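Local coordinates for protein nidogen-1 (Mus musculus, PDB 1GL4) that binds laminin, collagen IV and perlecan in basement membranes, this fragment being an EGF-like domain and the perlecan-binding G2 beta-barrel, at residues G113-N125 / L267-R279. Sequence-based numbering, arbitrary orientation.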
# COMPACT_ATOMS: atom_id res chain seq x y z
N GLY A 113 1.09 -0.75 -3.18
CA GLY A 113 -0.07 -0.88 -4.05
C GLY A 113 0.40 -1.35 -5.42
O GLY A 113 -0.28 -2.12 -6.10
N TRP A 114 1.57 -0.87 -5.83
CA TRP A 114 2.16 -1.26 -7.11
C TRP A 114 2.49 -2.75 -7.07
O TRP A 114 2.24 -3.49 -8.02
CB TRP A 114 3.44 -0.45 -7.37
CG TRP A 114 4.24 -0.92 -8.56
CD1 TRP A 114 3.96 -0.72 -9.88
CD2 TRP A 114 5.44 -1.71 -8.52
NE1 TRP A 114 4.90 -1.34 -10.67
CE2 TRP A 114 5.82 -1.96 -9.86
CE3 TRP A 114 6.22 -2.24 -7.48
CZ2 TRP A 114 6.96 -2.71 -10.19
CZ3 TRP A 114 7.36 -2.99 -7.81
CH2 TRP A 114 7.71 -3.21 -9.16
N MET A 115 3.03 -3.20 -5.94
CA MET A 115 3.40 -4.60 -5.77
C MET A 115 2.22 -5.56 -5.91
O MET A 115 2.36 -6.64 -6.49
CB MET A 115 4.02 -4.83 -4.38
CG MET A 115 5.42 -4.28 -4.17
SD MET A 115 6.01 -4.61 -2.48
CE MET A 115 6.08 -6.38 -2.50
N PHE A 116 1.06 -5.17 -5.37
CA PHE A 116 -0.12 -6.04 -5.40
C PHE A 116 -1.33 -5.56 -6.19
O PHE A 116 -2.46 -5.96 -5.90
CB PHE A 116 -0.54 -6.38 -3.96
CG PHE A 116 0.53 -7.10 -3.18
CD1 PHE A 116 1.24 -6.45 -2.17
CD2 PHE A 116 0.84 -8.42 -3.47
CE1 PHE A 116 2.25 -7.11 -1.47
CE2 PHE A 116 1.84 -9.09 -2.77
CZ PHE A 116 2.55 -8.43 -1.77
N ALA A 117 -1.11 -4.73 -7.21
CA ALA A 117 -2.21 -4.21 -8.02
C ALA A 117 -2.98 -5.34 -8.71
O ALA A 117 -2.43 -6.41 -8.95
CB ALA A 117 -1.66 -3.26 -9.09
N VAL A 118 -4.25 -5.10 -9.02
CA VAL A 118 -5.06 -6.12 -9.69
C VAL A 118 -4.48 -6.29 -11.09
O VAL A 118 -4.37 -5.32 -11.84
CB VAL A 118 -6.54 -5.70 -9.80
CG1 VAL A 118 -7.32 -6.74 -10.60
CG2 VAL A 118 -7.13 -5.54 -8.41
N GLU A 119 -4.11 -7.52 -11.44
CA GLU A 119 -3.53 -7.82 -12.74
C GLU A 119 -4.59 -7.96 -13.83
O GLU A 119 -5.54 -8.73 -13.70
CB GLU A 119 -2.66 -9.09 -12.64
CG GLU A 119 -1.53 -8.96 -11.60
CD GLU A 119 -0.64 -10.20 -11.49
OE1 GLU A 119 -1.16 -11.32 -11.32
OE2 GLU A 119 0.60 -10.05 -11.56
N GLN A 120 -4.42 -7.20 -14.91
CA GLN A 120 -5.37 -7.22 -16.03
C GLN A 120 -4.75 -7.72 -17.32
O GLN A 120 -3.62 -7.37 -17.66
CB GLN A 120 -5.94 -5.82 -16.25
CG GLN A 120 -6.72 -5.28 -15.07
CD GLN A 120 -7.18 -3.85 -15.28
OE1 GLN A 120 -8.01 -3.34 -14.52
NE2 GLN A 120 -6.65 -3.20 -16.31
N ASP A 121 -5.50 -8.54 -18.05
CA ASP A 121 -5.04 -9.10 -19.32
C ASP A 121 -3.71 -9.83 -19.16
O ASP A 121 -3.59 -10.73 -18.33
CB ASP A 121 -4.89 -7.99 -20.37
CG ASP A 121 -6.22 -7.36 -20.75
OD1 ASP A 121 -7.11 -8.10 -21.24
OD2 ASP A 121 -6.39 -6.14 -20.55
N GLY A 122 -2.72 -9.45 -19.95
CA GLY A 122 -1.42 -10.08 -19.85
C GLY A 122 -0.39 -9.19 -19.18
O GLY A 122 0.70 -8.97 -19.72
N PHE A 123 -0.72 -8.68 -17.99
CA PHE A 123 0.20 -7.81 -17.26
C PHE A 123 0.42 -8.28 -15.83
O PHE A 123 -0.49 -8.79 -15.19
CB PHE A 123 -0.33 -6.37 -17.28
CG PHE A 123 -0.42 -5.80 -18.67
CD1 PHE A 123 -1.43 -6.21 -19.54
CD2 PHE A 123 0.55 -4.92 -19.14
CE1 PHE A 123 -1.46 -5.76 -20.86
CE2 PHE A 123 0.52 -4.46 -20.46
CZ PHE A 123 -0.48 -4.89 -21.32
N LYS A 124 1.65 -8.10 -15.33
CA LYS A 124 2.01 -8.54 -13.98
C LYS A 124 2.23 -7.39 -13.01
O LYS A 124 2.74 -6.33 -13.39
CB LYS A 124 3.29 -9.38 -14.05
CG LYS A 124 3.23 -10.53 -15.04
CD LYS A 124 4.47 -11.40 -14.95
CE LYS A 124 4.25 -12.72 -15.67
NZ LYS A 124 5.34 -13.68 -15.38
N ASN A 125 1.85 -7.58 -11.74
CA ASN A 125 2.05 -6.54 -10.73
C ASN A 125 3.47 -6.65 -10.18
O ASN A 125 4.22 -7.55 -10.58
CB ASN A 125 1.03 -6.63 -9.58
CG ASN A 125 1.02 -7.98 -8.89
OD1 ASN A 125 2.04 -8.67 -8.83
ND2 ASN A 125 -0.14 -8.36 -8.33
N LEU A 267 0.48 7.85 11.05
CA LEU A 267 0.30 8.32 9.69
C LEU A 267 -0.33 7.17 8.90
O LEU A 267 0.17 6.05 8.95
CB LEU A 267 1.67 8.70 9.12
CG LEU A 267 1.85 9.28 7.72
CD1 LEU A 267 1.16 10.64 7.60
CD2 LEU A 267 3.35 9.42 7.45
N ARG A 268 -1.41 7.45 8.18
CA ARG A 268 -2.11 6.42 7.40
C ARG A 268 -2.26 6.76 5.91
O ARG A 268 -2.59 7.90 5.55
CB ARG A 268 -3.50 6.16 8.01
CG ARG A 268 -3.48 5.66 9.46
CD ARG A 268 -4.90 5.51 10.02
NE ARG A 268 -4.92 4.94 11.37
CZ ARG A 268 -4.60 3.68 11.66
NH1 ARG A 268 -4.22 2.85 10.70
NH2 ARG A 268 -4.64 3.25 12.92
N TYR A 269 -2.01 5.77 5.06
CA TYR A 269 -2.13 5.92 3.61
C TYR A 269 -2.94 4.75 3.05
O TYR A 269 -2.70 3.60 3.43
CB TYR A 269 -0.75 5.89 2.94
CG TYR A 269 0.23 6.97 3.34
CD1 TYR A 269 1.54 6.64 3.68
CD2 TYR A 269 -0.12 8.32 3.29
CE1 TYR A 269 2.49 7.62 3.95
CE2 TYR A 269 0.83 9.32 3.57
CZ TYR A 269 2.13 8.96 3.89
OH TYR A 269 3.08 9.92 4.13
N ALA A 270 -3.89 5.02 2.16
CA ALA A 270 -4.68 3.96 1.55
C ALA A 270 -4.97 4.28 0.09
O ALA A 270 -5.27 5.42 -0.25
CB ALA A 270 -5.99 3.76 2.32
N LEU A 271 -4.85 3.27 -0.77
CA LEU A 271 -5.12 3.46 -2.19
C LEU A 271 -5.44 2.16 -2.95
O LEU A 271 -5.04 1.06 -2.56
CB LEU A 271 -3.97 4.21 -2.89
CG LEU A 271 -2.49 4.02 -2.58
CD1 LEU A 271 -1.67 4.91 -3.53
CD2 LEU A 271 -2.18 4.42 -1.15
N SER A 272 -6.19 2.32 -4.04
CA SER A 272 -6.60 1.19 -4.88
C SER A 272 -5.79 1.18 -6.18
O SER A 272 -5.57 2.23 -6.79
CB SER A 272 -8.09 1.28 -5.17
OG SER A 272 -8.82 1.15 -3.96
N ASN A 273 -5.37 -0.01 -6.60
CA ASN A 273 -4.51 -0.15 -7.78
C ASN A 273 -4.85 -1.25 -8.78
O ASN A 273 -5.25 -2.35 -8.39
CB ASN A 273 -3.07 -0.39 -7.31
CG ASN A 273 -2.59 0.65 -6.33
OD1 ASN A 273 -1.85 1.56 -6.70
ND2 ASN A 273 -3.02 0.53 -5.08
N SER A 274 -4.67 -0.94 -10.07
CA SER A 274 -4.88 -1.88 -11.18
C SER A 274 -3.69 -1.70 -12.13
O SER A 274 -3.25 -0.57 -12.37
CB SER A 274 -6.17 -1.57 -11.94
OG SER A 274 -7.30 -2.05 -11.24
N ILE A 275 -3.17 -2.80 -12.67
CA ILE A 275 -2.03 -2.72 -13.59
C ILE A 275 -2.41 -3.34 -14.94
O ILE A 275 -2.98 -4.44 -14.99
CB ILE A 275 -0.77 -3.43 -12.99
CG1 ILE A 275 0.46 -3.10 -13.83
CG2 ILE A 275 -0.98 -4.93 -12.94
CD1 ILE A 275 0.98 -1.70 -13.65
N GLY A 276 -2.12 -2.63 -16.02
CA GLY A 276 -2.46 -3.13 -17.34
C GLY A 276 -1.85 -2.35 -18.49
O GLY A 276 -0.87 -1.62 -18.30
N PRO A 277 -2.41 -2.47 -19.71
CA PRO A 277 -1.90 -1.78 -20.89
C PRO A 277 -2.11 -0.26 -20.88
O PRO A 277 -2.99 0.25 -20.19
CB PRO A 277 -2.66 -2.45 -22.03
CG PRO A 277 -3.99 -2.73 -21.39
CD PRO A 277 -3.59 -3.29 -20.04
N VAL A 278 -1.29 0.45 -21.65
CA VAL A 278 -1.39 1.90 -21.75
C VAL A 278 -2.66 2.26 -22.53
O VAL A 278 -2.83 1.82 -23.67
CB VAL A 278 -0.17 2.50 -22.50
CG1 VAL A 278 -0.32 4.01 -22.62
CG2 VAL A 278 1.11 2.15 -21.76
N ARG A 279 -3.54 3.04 -21.92
CA ARG A 279 -4.78 3.45 -22.56
C ARG A 279 -4.83 4.97 -22.68
O ARG A 279 -4.76 5.48 -23.81
CB ARG A 279 -5.99 2.97 -21.76
CG ARG A 279 -6.07 1.46 -21.58
CD ARG A 279 -7.29 1.06 -20.76
NE ARG A 279 -7.34 -0.37 -20.46
CZ ARG A 279 -7.50 -1.33 -21.36
NH1 ARG A 279 -7.63 -1.02 -22.65
NH2 ARG A 279 -7.53 -2.60 -20.99
OXT ARG A 279 -4.93 5.63 -21.62
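Val118 and Ile275 join the two segments through their backbones, in a short parallel pairing. Val118 N donates to Asn273 O at 3.0 Å. Ile275 N returns a bond to Val118 O at 2.9 Å, nearly straight at the hydrogen (174°). Gln120 N then reaches Ile275 O at 3.1 Å, in a more bent bond (144° at the hydrogen). Asn125 braces the loop that makes this edge: its ND2 donates to Ala117 O in the carbonyl plane, and its backbone N uses the anti lone pair of Glu119 OE2. Its OD1 accepts from Ser128 N, capping helix 126-130. Further out, Asp121 OD2 and Arg279 NH2 form a long salt bridge of 3.7 Å.

Phe123 carries most of the packing at the far end. With CG anti to its own carbonyl carbon (chi1 -62°), the ring lies with one face over the Gly276-Pro277 link. Gly276 CA and Pro277 CD both make CH-pi contacts with that face. Ring atom CZ comes within 3.3 Å of Pro277 CB. With an alanine here, Gly276 and Pro277 would probably lose the ring that covers them, and the C-terminal tail would be less restrained. Ile275 packs on segment 113-125: CB meets Ala117 CB at 4.0 Å, and CG2 lies against Val118 O and Glu119 CA. Asn273 lays its amide beside the Gly113 backbone, with ND2 3.4 Å from Gly113 CA.

The contact joins the exit of helix 107-115, inside the G2 beta-barrel, to the end of the last barrel strand, 266-276. Towards the start of that strand, Arg268, involved in perlecan binding, hydrogen-bonds the backbone of another protein's chain. The strand also pairs antiparallel with strands 86-92 and 248-261.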